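PDB 5IZ5: cytosolic phospholipase A2 delta from Homo sapiens, which hydrolyses glycerophospholipids at the sn-2 position in a calcium-dependent manner, preferring linoleic acid there, and releases a lysophospholipid and a free fatty acid. Local coordinates for residues B[48-53]-B[62-67]; B[32-37]-B[73-78]. The protein carries 3 engineered substitutions. All blocks are in the same frame, centred on the assembly; numbering follows the deposited sequence.

In the fold
Both contacts lie in the N-terminal C2 domain, far from the centre of the chain. From the N terminus, strand 21-36 comes first, and its end, 32-37, waits for a partner that arrives only after 35 further residues. In between, strand 49-55 runs out and strand 62-64 returns beside it, so contact 1 closes a short hairpin at the edge of a four-stranded antiparallel sheet. The chain then crosses to the other sheet, where 73-78 at the start of strand 75-85 pairs with 32-37; contact 2 thus encloses contact 1. The two sheets of the sandwich meet where Val51 and Thr65 touch Trp76, and Lys66 N probably hydrogen-bonds Glu78 OE2.

Contact 1 of 2, residues B[48-53]-B[62-67]; sequences DPYVIL and KFKTKT
Tyr50 and Lys64 meet on one face of a C2-domain beta hairpin, in which strand 49-55 is followed by the antiparallel edge strand 62-64. The lysine chain, extended beyond CG, carries its CE over one face of the phenol ring, 4.0 Å from CE to the Tyr50 ring centroid, and NZ makes a cation-pi contact from above the same ring. A long aliphatic stem with a charged end suits this exposed edge, where the stem covers the ring. Farther along, Leu53 and Phe63 form a hydrogen-bonded pair, Leu53 N to Phe63 O at 2.8 Å, and their CB atoms touch on the face turned toward Val30 and Phe80. Beyond Lys64 the strand ends and a side chain takes over a backbone role: Thr65 still gives its N-H to Val51 O, but Val51 N bonds to Thr65 OG1. A second shell positions the ends: Asp105 holds Tyr50 OH, Glu99 holds Thr67 OG1, and Asp70 N binds OD1 of Asp48, a predicted calcium ligand. With chi1 at 64°, Thr65 OG1 sits between its own N and carbonyl carbon, accepting Val51 N-H at 2.8 Å in a nearly straight bond (177°) while donating to Lys66 O.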
loop_
_atom_site.group_PDB
_atom_site.type_symbol
_atom_site.label_atom_id
_atom_site.label_comp_id
_atom_site.label_asym_id
_atom_site.label_seq_id
_atom_site.Cartn_x
_atom_site.Cartn_y
_atom_site.Cartn_z
ATOM N N ASP B 48 41.773 9.481 -1.605
ATOM C CA ASP B 48 41.576 10.907 -1.373
ATOM C C ASP B 48 40.285 11.072 -0.568
ATOM O O ASP B 48 39.238 11.402 -1.128
ATOM C CB ASP B 48 41.473 11.642 -2.709
ATOM C CG ASP B 48 42.719 11.476 -3.561
ATOM O OD1 ASP B 48 43.846 11.689 -3.052
ATOM O OD2 ASP B 48 42.567 11.123 -4.746
ATOM N N PRO B 49 40.350 10.837 0.756
ATOM C CA PRO B 49 39.113 10.618 1.492
ATOM C C PRO B 49 38.454 11.873 2.068
ATOM O O PRO B 49 39.140 12.789 2.532
ATOM C CB PRO B 49 39.556 9.690 2.623
ATOM C CG PRO B 49 40.994 10.032 2.856
ATOM C CD PRO B 49 41.517 10.770 1.652
ATOM N N TYR B 50 37.124 11.893 2.014
ATOM C CA TYR B 50 36.307 12.868 2.736
ATOM C C TYR B 50 35.146 12.140 3.407
ATOM O O TYR B 50 34.738 11.064 2.955
ATOM C CB TYR B 50 35.781 13.955 1.796
ATOM C CG TYR B 50 34.943 13.449 0.644
ATOM C CD1 TYR B 50 33.557 13.357 0.755
ATOM C CD2 TYR B 50 35.534 13.071 -0.563
ATOM C CE1 TYR B 50 32.787 12.902 -0.299
ATOM C CE2 TYR B 50 34.769 12.612 -1.622
ATOM C CZ TYR B 50 33.397 12.533 -1.485
ATOM O OH TYR B 50 32.627 12.080 -2.522
ATOM N N VAL B 51 34.617 12.726 4.480
ATOM C CA VAL B 51 33.489 12.136 5.198
ATOM C C VAL B 51 32.201 12.896 4.904
ATOM O O VAL B 51 32.175 14.126 4.885
ATOM C CB VAL B 51 33.720 12.109 6.723
ATOM C CG1 VAL B 51 32.564 11.411 7.429
ATOM C CG2 VAL B 51 35.031 11.411 7.049
ATOM N N ILE B 52 31.134 12.141 4.675
ATOM C CA ILE B 52 29.800 12.699 4.532
ATOM C C ILE B 52 29.010 12.363 5.795
ATOM O O ILE B 52 29.101 11.242 6.298
ATOM C CB ILE B 52 29.117 12.153 3.259
ATOM C CG1 ILE B 52 29.833 12.748 2.030
ATOM C CG2 ILE B 52 27.625 12.466 3.241
ATOM C CD1 ILE B 52 29.093 12.681 0.706
ATOM N N LEU B 53 28.268 13.344 6.311
ATOM C CA LEU B 53 27.327 13.119 7.405
ATOM C C LEU B 53 25.915 13.423 6.936
ATOM O O LEU B 53 25.640 14.507 6.410
ATOM C CB LEU B 53 27.633 14.000 8.614
ATOM C CG LEU B 53 29.050 14.016 9.180
ATOM C CD1 LEU B 53 29.076 14.873 10.436
ATOM C CD2 LEU B 53 29.548 12.616 9.491
ATOM N N LYS B 62 23.326 17.685 3.958
ATOM C CA LYS B 62 24.537 16.882 3.968
ATOM C C LYS B 62 25.612 17.757 4.546
ATOM O O LYS B 62 25.667 18.936 4.226
ATOM C CB LYS B 62 24.982 16.530 2.545
ATOM C CG LYS B 62 24.383 15.267 1.963
ATOM C CD LYS B 62 25.213 14.744 0.812
ATOM C CE LYS B 62 24.465 13.734 -0.043
ATOM N NZ LYS B 62 25.374 13.079 -1.023
ATOM N N PHE B 63 26.468 17.180 5.378
ATOM C CA PHE B 63 27.736 17.801 5.719
ATOM C C PHE B 63 28.873 17.002 5.091
ATOM O O PHE B 63 28.794 15.782 4.946
ATOM C CB PHE B 63 27.919 17.896 7.231
ATOM C CG PHE B 63 26.969 18.855 7.892
ATOM C CD1 PHE B 63 26.984 20.204 7.562
ATOM C CD2 PHE B 63 26.059 18.411 8.840
ATOM C CE1 PHE B 63 26.106 21.092 8.165
ATOM C CE2 PHE B 63 25.178 19.293 9.448
ATOM C CZ PHE B 63 25.202 20.635 9.112
ATOM N N LYS B 64 29.931 17.712 4.726
ATOM C CA LYS B 64 31.062 17.134 4.012
ATOM C C LYS B 64 32.337 17.719 4.604
ATOM O O LYS B 64 32.465 18.938 4.720
ATOM C CB LYS B 64 30.947 17.471 2.522
ATOM C CG LYS B 64 31.998 16.838 1.622
ATOM C CD LYS B 64 31.742 17.176 0.158
ATOM C CE LYS B 64 32.882 16.716 -0.741
ATOM N NZ LYS B 64 32.465 16.605 -2.168
ATOM N N THR B 65 33.269 16.857 5.004
ATOM C CA THR B 65 34.574 17.325 5.462
ATOM C C THR B 65 35.379 17.757 4.248
ATOM O O THR B 65 34.960 17.557 3.109
ATOM C CB THR B 65 35.388 16.233 6.190
ATOM O OG1 THR B 65 35.687 15.161 5.282
ATOM C CG2 THR B 65 34.642 15.702 7.409
ATOM N N LYS B 66 36.544 18.339 4.497
ATOM C CA LYS B 66 37.505 18.581 3.433
ATOM C C LYS B 66 38.022 17.247 2.912
ATOM O O LYS B 66 38.041 16.252 3.643
ATOM C CB LYS B 66 38.668 19.427 3.939
ATOM C CG LYS B 66 38.283 20.868 4.229
ATOM C CD LYS B 66 39.512 21.734 4.453
ATOM C CE LYS B 66 39.136 23.118 4.956
ATOM N NZ LYS B 66 38.764 23.098 6.397
ATOM N N THR B 67 38.407 17.227 1.641
ATOM C CA THR B 67 39.027 16.054 1.046
ATOM C C THR B 67 40.513 16.110 1.332
ATOM O O THR B 67 41.160 17.117 1.063
ATOM C CB THR B 67 38.805 15.997 -0.477
ATOM O OG1 THR B 67 37.402 15.936 -0.749
ATOM C CG2 THR B 67 39.490 14.772 -1.078
#

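Contact 2 of 2, residues B[32-37]-B[73-78]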
loop_
_atom_site.group_PDB
_atom_site.type_symbol
_atom_site.label_atom_id
_atom_site.label_comp_id
_atom_site.label_asym_id
_atom_site.label_seq_id
_atom_site.Cartn_x
_atom_site.Cartn_y
_atom_site.Cartn_z
ATOM N N VAL B 32 34.219 14.869 13.700
ATOM C CA VAL B 32 34.883 13.840 12.900
ATOM C C VAL B 32 36.388 14.024 13.068
ATOM O O VAL B 32 36.955 15.002 12.587
ATOM C CB VAL B 32 34.495 13.954 11.406
ATOM C CG1 VAL B 32 35.198 12.894 10.565
ATOM C CG2 VAL B 32 32.987 13.839 11.241
ATOM N N LEU B 33 37.032 13.087 13.757
ATOM C CA LEU B 33 38.449 13.223 14.091
ATOM C C LEU B 33 39.358 12.691 12.984
ATOM O O LEU B 33 40.025 13.465 12.292
ATOM C CB LEU B 33 38.755 12.509 15.414
ATOM C CG LEU B 33 38.045 13.063 16.649
ATOM C CD1 LEU B 33 38.211 12.110 17.823
ATOM C CD2 LEU B 33 38.576 14.447 16.993
ATOM N N GLU B 34 39.372 11.373 12.818
ATOM C CA GLU B 34 40.295 10.720 11.898
ATOM C C GLU B 34 39.827 9.316 11.562
ATOM O O GLU B 34 38.945 8.770 12.228
ATOM C CB GLU B 34 41.694 10.647 12.517
ATOM C CG GLU B 34 41.783 9.770 13.759
ATOM C CD GLU B 34 43.194 9.668 14.301
ATOM O OE1 GLU B 34 43.772 10.713 14.657
ATOM O OE2 GLU B 34 43.723 8.539 14.384
ATOM N N ALA B 35 40.435 8.741 10.528
ATOM C CA ALA B 35 40.195 7.354 10.156
ATOM C C ALA B 35 41.524 6.644 9.913
ATOM O O ALA B 35 42.547 7.293 9.680
ATOM C CB ALA B 35 39.314 7.277 8.918
ATOM N N ARG B 36 41.501 5.314 9.974
ATOM C CA ARG B 36 42.708 4.504 9.805
ATOM C C ARG B 36 42.460 3.280 8.929
ATOM O O ARG B 36 41.363 2.717 8.927
ATOM C CB ARG B 36 43.220 4.031 11.167
ATOM C CG ARG B 36 43.736 5.131 12.079
ATOM C CD ARG B 36 44.062 4.582 13.458
ATOM N NE ARG B 36 42.861 4.106 14.148
ATOM C CZ ARG B 36 42.069 4.852 14.919
ATOM N NH1 ARG B 36 42.331 6.139 15.130
ATOM N NH2 ARG B 36 41.001 4.302 15.489
ATOM N N ASN B 37 43.498 2.881 8.198
ATOM C CA ASN B 37 43.510 1.646 7.411
ATOM C C ASN B 37 42.520 1.643 6.248
ATOM O O ASN B 37 41.947 0.607 5.928
ATOM C CB ASN B 37 43.266 0.423 8.309
ATOM C CG ASN B 37 44.103 0.453 9.575
ATOM O OD1 ASN B 37 45.300 0.720 9.530
ATOM N ND2 ASN B 37 43.475 0.178 10.712
ATOM N N HIS B 73 45.240 7.315 6.035
ATOM C CA HIS B 73 45.038 7.549 7.459
ATOM C C HIS B 73 44.685 9.027 7.696
ATOM O O HIS B 73 45.440 9.761 8.330
ATOM C CB HIS B 73 46.288 7.164 8.255
ATOM C CG HIS B 73 46.365 7.809 9.601
ATOM N ND1 HIS B 73 45.338 7.756 10.518
ATOM C CD2 HIS B 73 47.340 8.556 10.171
ATOM C CE1 HIS B 73 45.682 8.432 11.600
ATOM N NE2 HIS B 73 46.892 8.927 11.414
ATOM N N PRO B 74 43.525 9.469 7.194
ATOM C CA PRO B 74 43.210 10.896 7.236
ATOM C C PRO B 74 42.894 11.419 8.634
ATOM O O PRO B 74 42.304 10.704 9.442
ATOM C CB PRO B 74 41.972 10.995 6.349
ATOM C CG PRO B 74 41.313 9.668 6.505
ATOM C CD PRO B 74 42.443 8.687 6.567
ATOM N N VAL B 75 43.299 12.661 8.902
ATOM C CA VAL B 75 42.941 13.372 10.128
ATOM C C VAL B 75 42.262 14.679 9.729
ATOM O O VAL B 75 42.925 15.606 9.266
ATOM C CB VAL B 75 44.182 13.684 10.990
ATOM C CG1 VAL B 75 43.794 14.460 12.247
ATOM C CG2 VAL B 75 44.909 12.399 11.361
ATOM N N TRP B 76 40.941 14.742 9.897
ATOM C CA TRP B 76 40.164 15.924 9.514
ATOM C C TRP B 76 39.987 16.900 10.674
ATOM O O TRP B 76 40.176 18.109 10.514
ATOM C CB TRP B 76 38.777 15.516 9.018
ATOM C CG TRP B 76 38.751 14.718 7.754
ATOM C CD1 TRP B 76 38.829 15.198 6.476
ATOM C CD2 TRP B 76 38.595 13.300 7.641
ATOM N NE1 TRP B 76 38.747 14.163 5.573
ATOM C CE2 TRP B 76 38.602 12.986 6.262
ATOM C CE3 TRP B 76 38.457 12.262 8.570
ATOM C CZ2 TRP B 76 38.478 11.677 5.791
ATOM C CZ3 TRP B 76 38.334 10.958 8.101
ATOM C CH2 TRP B 76 38.340 10.679 6.724
ATOM N N ASN B 77 39.593 16.367 11.828
ATOM C CA ASN B 77 39.243 17.174 12.999
ATOM C C ASN B 77 38.272 18.317 12.665
ATOM O O ASN B 77 38.565 19.489 12.904
ATOM C CB ASN B 77 40.507 17.719 13.674
ATOM C CG ASN B 77 40.213 18.398 15.003
ATOM O OD1 ASN B 77 39.246 18.058 15.689
ATOM N ND2 ASN B 77 41.044 19.369 15.369
ATOM N N GLU B 78 37.122 17.965 12.094
ATOM C CA GLU B 78 36.069 18.934 11.798
ATOM C C GLU B 78 34.811 18.592 12.587
ATOM O O GLU B 78 34.470 17.415 12.749
ATOM C CB GLU B 78 35.754 18.955 10.301
ATOM C CG GLU B 78 36.860 19.542 9.443
ATOM C CD GLU B 78 36.529 19.490 7.964
ATOM O OE1 GLU B 78 35.479 20.037 7.569
ATOM O OE2 GLU B 78 37.324 18.909 7.195
#
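Glu34 CB presses on the backbone opposite, 3.1 Å from Pro74 O, and also touches Val75 CG2, whose side chain runs alongside in the same direction. CG stands between the backbone N and the carbonyl carbon (chi1 65°), and the chain, extended beyond it, carries the carboxylate out between Val75 and His73: OE1 lies near Val75 CG2, while OE2 comes in the plane of the His73 ring at its edge, 3.4 Å from CE1. The carboxylate and ring planes are 72° apart. OE2 also takes Arg36 NH1 in a salt bridge (2.9 Å), meeting the guanidinium in its plane; Glu137 and Asp139 hold the same arginine. An alanine in place of Glu34 would probably leave Arg36 NH1 without one of its carboxylate mates and uncover the CE1 edge of His73. The imidazole has a bond of its own: His73 ND1 donates to Ala35 O at 3.0 Å. Small Ala35 suits a close fit: its CB meets Pro74 CG and the edge of Trp76 at CZ3, while Val32 CG1 reaches Trp76 CE3. Pro74 CB covers one face of that indole. Leu33 O accepts from both Trp76 N and Asn77 N. Asn77 takes a left-handed backbone, which asparagine adopts more readily than most non-glycine residues; with Glu78 it faces Val32 in a G1 beta bulge, shifting the register by one within the C2 beta sandwich.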